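PDB 1YOZ: uncharacterized protein AF_0941 from Archaeoglobus fulgidus, which is of unknown function, an all-helical archaeal protein of the AF0941-like family seen as a two-chain assembly. Local coordinates for residues 39-47 with 60-71. Residues are numbered along the deposited sequence; the frame is centred on the assembly and turned at random.
Sequences FRSDCEEIL and VQRNFYLLKTYV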
ATOM      1  N   PHE B  39       1.281   6.440 -13.233  1.00 19.03           N
ATOM      2  CA  PHE B  39       2.448   6.455 -12.341  1.00 18.49           C
ATOM      3  C   PHE B  39       3.374   7.632 -12.613  1.00 18.77           C
ATOM      4  O   PHE B  39       3.941   8.175 -11.671  1.00 17.70           O
ATOM      5  CB  PHE B  39       3.224   5.118 -12.370  1.00 18.62           C
ATOM      6  CG  PHE B  39       2.485   3.996 -11.695  1.00 17.51           C
ATOM      7  CD1 PHE B  39       2.582   3.819 -10.310  1.00 14.92           C
ATOM      8  CD2 PHE B  39       1.691   3.147 -12.425  1.00 16.23           C
ATOM      9  CE1 PHE B  39       1.904   2.782  -9.670  1.00  9.99           C
ATOM     10  CE2 PHE B  39       0.999   2.083 -11.794  1.00 16.59           C
ATOM     11  CZ  PHE B  39       1.097   1.926 -10.425  1.00 17.21           C
ATOM     12  N   ARG B  40       3.569   8.007 -13.888  1.00 19.76           N
ATOM     13  CA  ARG B  40       4.345   9.253 -14.156  1.00 21.17           C
ATOM     14  C   ARG B  40       3.685  10.457 -13.471  1.00 21.71           C
ATOM     15  O   ARG B  40       4.389  11.268 -12.840  1.00 21.37           O
ATOM     16  CB  ARG B  40       4.478   9.594 -15.659  1.00 20.71           C
ATOM     17  CG  ARG B  40       5.361   8.707 -16.472  1.00 25.55           C
ATOM     18  CD  ARG B  40       5.418   9.215 -17.945  1.00 26.26           C
ATOM     19  NE  ARG B  40       5.859   8.118 -18.808  1.00 32.89           N
ATOM     20  CZ  ARG B  40       5.091   7.444 -19.663  1.00 33.88           C
ATOM     21  NH1 ARG B  40       3.806   7.742 -19.814  1.00 35.92           N
ATOM     22  NH2 ARG B  40       5.625   6.478 -20.399  1.00 36.48           N
ATOM     23  N   SER B  41       2.352  10.599 -13.611  1.00 20.64           N
ATOM     24  CA  SER B  41       1.692  11.724 -12.968  1.00 22.49           C
ATOM     25  C   SER B  41       1.780  11.689 -11.460  1.00 21.64           C
ATOM     26  O   SER B  41       1.862  12.740 -10.833  1.00 20.85           O
ATOM     27  CB  SER B  41       0.219  11.901 -13.372  1.00 22.91           C
ATOM     28  OG  SER B  41      -0.438  10.661 -13.473  1.00 29.61           O
ATOM     29  N   ASP B  42       1.717  10.478 -10.877  1.00 20.12           N
ATOM     30  CA  ASP B  42       1.908  10.305  -9.445  1.00 17.91           C
ATOM     31  C   ASP B  42       3.275  10.768  -8.983  1.00 17.35           C
ATOM     32  O   ASP B  42       3.373  11.476  -7.974  1.00 18.04           O
ATOM     33  CB  ASP B  42       1.734   8.826  -9.049  1.00 17.65           C
ATOM     34  CG  ASP B  42       0.271   8.413  -8.952  1.00 18.40           C
ATOM     35  OD1 ASP B  42      -0.652   9.284  -9.108  1.00 13.57           O
ATOM     36  OD2 ASP B  42       0.047   7.208  -8.702  1.00 18.51           O
ATOM     37  N   CYS B  43       4.333  10.355  -9.685  1.00 16.53           N
ATOM     38  CA  CYS B  43       5.697  10.808  -9.302  1.00 17.86           C
ATOM     39  C   CYS B  43       5.754  12.329  -9.248  1.00 18.26           C
ATOM     40  O   CYS B  43       6.343  12.911  -8.330  1.00 20.28           O
ATOM     41  CB  CYS B  43       6.703  10.320 -10.309  1.00 16.26           C
ATOM     42  SG  CYS B  43       7.003   8.516 -10.111  1.00 19.91           S
ATOM     43  N   GLU B  44       5.167  12.948 -10.268  1.00 19.38           N
ATOM     44  CA  GLU B  44       5.147  14.427 -10.334  1.00 20.89           C
ATOM     45  C   GLU B  44       4.365  15.009  -9.184  1.00 20.02           C
ATOM     46  O   GLU B  44       4.833  15.943  -8.572  1.00 22.17           O
ATOM     47  CB  GLU B  44       4.602  14.945 -11.660  1.00 19.58           C
ATOM     48  CG  GLU B  44       4.487  16.524 -11.664  1.00 25.33           C
ATOM     49  CD  GLU B  44       4.000  17.039 -12.986  1.00 29.39           C
ATOM     50  OE1 GLU B  44       2.852  16.650 -13.367  1.00 29.46           O
ATOM     51  OE2 GLU B  44       4.772  17.799 -13.633  1.00 25.64           O
ATOM     52  N   GLU B  45       3.178  14.474  -8.859  1.00 21.45           N
ATOM     53  CA  GLU B  45       2.433  14.996  -7.683  1.00 21.72           C
ATOM     54  C   GLU B  45       3.279  14.889  -6.414  1.00 22.12           C
ATOM     55  O   GLU B  45       3.380  15.848  -5.594  1.00 21.60           O
ATOM     56  CB  GLU B  45       1.080  14.258  -7.475  1.00 22.42           C
ATOM     57  CG  GLU B  45       0.318  14.837  -6.331  1.00 24.93           C
ATOM     58  CD  GLU B  45      -1.155  14.374  -6.212  1.00 28.31           C
ATOM     59  OE1 GLU B  45      -1.615  13.498  -7.000  1.00 29.97           O
ATOM     60  OE2 GLU B  45      -1.837  14.906  -5.297  1.00 30.30           O
ATOM     61  N   ILE B  46       3.903  13.712  -6.247  1.00 20.81           N
ATOM     62  CA  ILE B  46       4.739  13.435  -5.076  1.00 20.67           C
ATOM     63  C   ILE B  46       5.935  14.415  -5.020  1.00 20.33           C
ATOM     64  O   ILE B  46       6.225  15.068  -3.987  1.00 20.04           O
ATOM     65  CB  ILE B  46       5.270  11.963  -5.128  1.00 19.40           C
ATOM     66  CG1 ILE B  46       4.084  10.970  -4.997  1.00 21.20           C
ATOM     67  CG2 ILE B  46       6.331  11.702  -4.051  1.00 21.18           C
ATOM     68  CD1 ILE B  46       4.350   9.587  -5.573  1.00 18.58           C
ATOM     69  N   LEU B  47       6.621  14.509  -6.143  1.00 21.93           N
ATOM     70  CA  LEU B  47       7.718  15.473  -6.232  1.00 22.00           C
ATOM     71  C   LEU B  47       7.250  16.881  -5.858  1.00 22.92           C
ATOM     72  O   LEU B  47       7.918  17.529  -5.070  1.00 22.23           O
ATOM     73  CB  LEU B  47       8.411  15.403  -7.583  1.00 22.72           C
ATOM     74  CG  LEU B  47       9.568  14.399  -7.660  1.00 22.97           C
ATOM     75  CD1 LEU B  47      10.057  14.319  -9.072  1.00 25.84           C
ATOM     76  CD2 LEU B  47      10.713  14.818  -6.757  1.00 25.15           C
ATOM     77  N   VAL B  60       8.413  11.704   1.238  1.00 20.33           N
ATOM     78  CA  VAL B  60       8.305  11.381  -0.166  1.00 20.08           C
ATOM     79  C   VAL B  60       9.163  10.192  -0.535  1.00 18.67           C
ATOM     80  O   VAL B  60       8.799   9.479  -1.442  1.00 19.26           O
ATOM     81  CB  VAL B  60       8.541  12.572  -1.148  1.00 20.13           C
ATOM     82  CG1 VAL B  60       7.486  13.692  -0.928  1.00 20.89           C
ATOM     83  CG2 VAL B  60       9.964  13.062  -1.053  1.00 20.68           C
ATOM     84  N   GLN B  61      10.288   9.987   0.161  1.00 19.28           N
ATOM     85  CA  GLN B  61      11.133   8.780  -0.005  1.00 20.46           C
ATOM     86  C   GLN B  61      10.380   7.489   0.331  1.00 19.24           C
ATOM     87  O   GLN B  61      10.504   6.511  -0.337  1.00 19.56           O
ATOM     88  CB  GLN B  61      12.332   8.843   0.947  1.00 20.33           C
ATOM     89  CG  GLN B  61      13.404   9.876   0.584  1.00 26.17           C
ATOM     90  CD  GLN B  61      14.568   9.847   1.577  1.00 27.88           C
ATOM     91  OE1 GLN B  61      14.398  10.023   2.796  1.00 34.41           O
ATOM     92  NE2 GLN B  61      15.749   9.595   1.060  1.00 34.11           N
ATOM     93  N   ARG B  62       9.629   7.515   1.411  1.00 18.67           N
ATOM     94  CA  ARG B  62       8.712   6.420   1.756  1.00 17.91           C
ATOM     95  C   ARG B  62       7.684   6.191   0.647  1.00 17.35           C
ATOM     96  O   ARG B  62       7.549   5.092   0.152  1.00 15.59           O
ATOM     97  CB  ARG B  62       8.054   6.789   3.084  1.00 18.36           C
ATOM     98  CG  ARG B  62       7.292   5.654   3.751  1.00 19.05           C
ATOM     99  CD  ARG B  62       5.822   5.740   3.418  1.00 16.68           C
ATOM    100  NE  ARG B  62       5.075   4.781   4.226  1.00 16.48           N
ATOM    101  CZ  ARG B  62       3.763   4.825   4.440  1.00 14.77           C
ATOM    102  NH1 ARG B  62       3.020   5.765   3.852  1.00 12.36           N
ATOM    103  NH2 ARG B  62       3.199   3.866   5.185  1.00 14.58           N
ATOM    104  N   ASN B  63       6.999   7.244   0.178  1.00 15.80           N
ATOM    105  CA  ASN B  63       6.044   7.060  -0.931  1.00 16.21           C
ATOM    106  C   ASN B  63       6.674   6.437  -2.193  1.00 15.58           C
ATOM    107  O   ASN B  63       6.074   5.587  -2.856  1.00 15.72           O
ATOM    108  CB  ASN B  63       5.377   8.420  -1.262  1.00 17.11           C
ATOM    109  CG  ASN B  63       4.080   8.303  -2.087  1.00 16.35           C
ATOM    110  OD1 ASN B  63       3.287   9.241  -2.066  1.00 17.07           O
ATOM    111  ND2 ASN B  63       3.857   7.188  -2.805  1.00 15.05           N
ATOM    112  N   PHE B  64       7.873   6.868  -2.545  1.00 14.95           N
ATOM    113  CA  PHE B  64       8.499   6.350  -3.764  1.00 15.55           C
ATOM    114  C   PHE B  64       8.918   4.901  -3.535  1.00 16.15           C
ATOM    115  O   PHE B  64       8.799   4.102  -4.433  1.00 17.17           O
ATOM    116  CB  PHE B  64       9.752   7.162  -4.122  1.00 16.25           C
ATOM    117  CG  PHE B  64       9.454   8.461  -4.835  1.00 16.58           C
ATOM    118  CD1 PHE B  64       8.650   8.475  -5.965  1.00 18.91           C
ATOM    119  CD2 PHE B  64      10.022   9.652  -4.379  1.00 21.38           C
ATOM    120  CE1 PHE B  64       8.383   9.653  -6.622  1.00 20.51           C
ATOM    121  CE2 PHE B  64       9.759  10.874  -5.025  1.00 17.30           C
ATOM    122  CZ  PHE B  64       8.947  10.863  -6.161  1.00 20.17           C
ATOM    123  N   TYR B  65       9.403   4.570  -2.336  1.00 17.76           N
ATOM    124  CA  TYR B  65       9.729   3.153  -2.021  1.00 18.30           C
ATOM    125  C   TYR B  65       8.495   2.249  -2.126  1.00 17.46           C
ATOM    126  O   TYR B  65       8.506   1.199  -2.773  1.00 19.22           O
ATOM    127  CB  TYR B  65      10.332   3.051  -0.645  1.00 18.79           C
ATOM    128  CG  TYR B  65      10.792   1.639  -0.349  1.00 20.20           C
ATOM    129  CD1 TYR B  65      11.976   1.125  -0.918  1.00 22.33           C
ATOM    130  CD2 TYR B  65      10.079   0.844   0.528  1.00 21.44           C
ATOM    131  CE1 TYR B  65      12.400  -0.226  -0.620  1.00 25.48           C
ATOM    132  CE2 TYR B  65      10.498  -0.491   0.838  1.00 25.74           C
ATOM    133  CZ  TYR B  65      11.640  -1.001   0.269  1.00 22.12           C
ATOM    134  OH  TYR B  65      12.004  -2.271   0.627  1.00 24.20           O
ATOM    135  N   LEU B  66       7.397   2.675  -1.535  1.00 16.39           N
ATOM    136  CA  LEU B  66       6.173   1.886  -1.625  1.00 15.70           C
ATOM    137  C   LEU B  66       5.662   1.824  -3.063  1.00 14.59           C
ATOM    138  O   LEU B  66       5.116   0.804  -3.502  1.00 14.69           O
ATOM    139  CB  LEU B  66       5.077   2.453  -0.684  1.00 14.71           C
ATOM    140  CG  LEU B  66       5.219   2.444   0.857  1.00 16.68           C
ATOM    141  CD1 LEU B  66       3.947   2.884   1.574  1.00 14.00           C
ATOM    142  CD2 LEU B  66       5.570   1.048   1.245  1.00 17.17           C
ATOM    143  N   LEU B  67       5.800   2.914  -3.798  1.00 14.28           N
ATOM    144  CA  LEU B  67       5.258   2.972  -5.149  1.00 15.04           C
ATOM    145  C   LEU B  67       6.101   2.082  -6.077  1.00 15.95           C
ATOM    146  O   LEU B  67       5.583   1.325  -6.884  1.00 16.07           O
ATOM    147  CB  LEU B  67       5.233   4.461  -5.635  1.00 15.57           C
ATOM    148  CG  LEU B  67       4.363   4.741  -6.852  1.00 14.42           C
ATOM    149  CD1 LEU B  67       2.888   4.659  -6.519  1.00 14.88           C
ATOM    150  CD2 LEU B  67       4.702   6.092  -7.512  1.00 15.66           C
ATOM    151  N   LYS B  68       7.412   2.176  -5.936  1.00 18.38           N
ATOM    152  CA  LYS B  68       8.342   1.287  -6.672  1.00 20.41           C
ATOM    153  C   LYS B  68       8.094  -0.178  -6.346  1.00 20.34           C
ATOM    154  O   LYS B  68       7.829  -1.011  -7.233  1.00 20.23           O
ATOM    155  CB  LYS B  68       9.799   1.711  -6.357  1.00 20.57           C
ATOM    156  CG  LYS B  68      10.848   0.767  -6.934  1.00 26.57           C
ATOM    157  CD  LYS B  68      12.213   0.960  -6.219  1.00 28.65           C
ATOM    158  CE  LYS B  68      13.084   1.808  -7.102  1.00 31.70           C
ATOM    159  NZ  LYS B  68      14.344   2.241  -6.390  1.00 36.44           N
ATOM    160  N   THR B  69       8.101  -0.519  -5.056  1.00 20.80           N
ATOM    161  CA  THR B  69       7.714  -1.904  -4.652  1.00 20.80           C
ATOM    162  C   THR B  69       6.295  -2.337  -5.046  1.00 20.94           C
ATOM    163  O   THR B  69       6.068  -3.513  -5.370  1.00 22.34           O
ATOM    164  CB  THR B  69       8.094  -2.199  -3.131  1.00 21.55           C
ATOM    165  OG1 THR B  69       7.449  -1.279  -2.271  1.00 25.75           O
ATOM    166  CG2 THR B  69       9.534  -1.932  -2.942  1.00 19.90           C
ATOM    167  N   TYR B  70       5.330  -1.407  -5.099  1.00 18.85           N
ATOM    168  CA  TYR B  70       3.998  -1.734  -5.622  1.00 17.69           C
ATOM    169  C   TYR B  70       4.118  -2.121  -7.062  1.00 18.26           C
ATOM    170  O   TYR B  70       3.508  -3.108  -7.492  1.00 19.06           O
ATOM    171  CB  TYR B  70       3.020  -0.531  -5.545  1.00 17.14           C
ATOM    172  CG  TYR B  70       1.646  -0.857  -6.103  1.00 18.33           C
ATOM    173  CD1 TYR B  70       0.643  -1.402  -5.286  1.00 15.20           C
ATOM    174  CD2 TYR B  70       1.329  -0.613  -7.440  1.00 16.68           C
ATOM    175  CE1 TYR B  70      -0.625  -1.690  -5.794  1.00 18.21           C
ATOM    176  CE2 TYR B  70       0.049  -0.931  -7.943  1.00 17.96           C
ATOM    177  CZ  TYR B  70      -0.909  -1.459  -7.110  1.00 16.29           C
ATOM    178  OH  TYR B  70      -2.148  -1.807  -7.585  1.00 19.58           O
ATOM    179  N   VAL B  71       4.875  -1.350  -7.841  1.00 18.71           N
ATOM    180  CA  VAL B  71       4.918  -1.648  -9.281  1.00 20.41           C
ATOM    181  C   VAL B  71       5.618  -3.018  -9.503  1.00 21.64           C
ATOM    182  O   VAL B  71       5.098  -3.892 -10.209  1.00 21.34           O
ATOM    183  CB  VAL B  71       5.569  -0.526 -10.062  1.00 20.43           C
ATOM    184  CG1 VAL B  71       5.957  -0.956 -11.500  1.00 20.99           C
ATOM    185  CG2 VAL B  71       4.575   0.652 -10.113  1.00 21.11           C
TER
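Phe39 and Phe64, one from each helix, each carry a methyl of the other helix over one ring face. Val71 CG2 lies over the Phe39 ring, 3.7 Å from its centroid, and Ile46 CG2 sits over Phe64, 3.8 Å from that centroid; both are CH-pi contacts, displaced toward the rim. At the edge of Phe39 come Leu67 CD1, 3.8 Å from Phe39 CE1, and the Tyr70 ring, whose hydroxyl is hydrogen-bonded to His78 ND1. The edge of Phe64 takes Leu47 CG and the sulfur of Cys43, with SG 3.9 Å from Phe64 CE1. Ile46 and Leu67 are reciprocal knobs: Ile46 enters the hole of Val60, Asn63, Phe64 and Leu67, while Leu67, its CG swung anti to the backbone N (chi1 -164°) to carry both methyls across, fills that of Phe39, Asp42, Cys43 and Ile46. Ile46 CG1 also lies 3.5 Å from Asn63 OD1, an oxygen that accepts from Ile6 N. Replacing Phe39 with alanine would probably open a gap beside Leu67 and Tyr70 and deprive the Val71 methyl of its aromatic face. The axes of 39-47 and 60-71 approach to 10.5 Å at 166°; their parent helices, 32-51 and 57-73, form a buried antiparallel helical hairpin with knobs-into-holes packing.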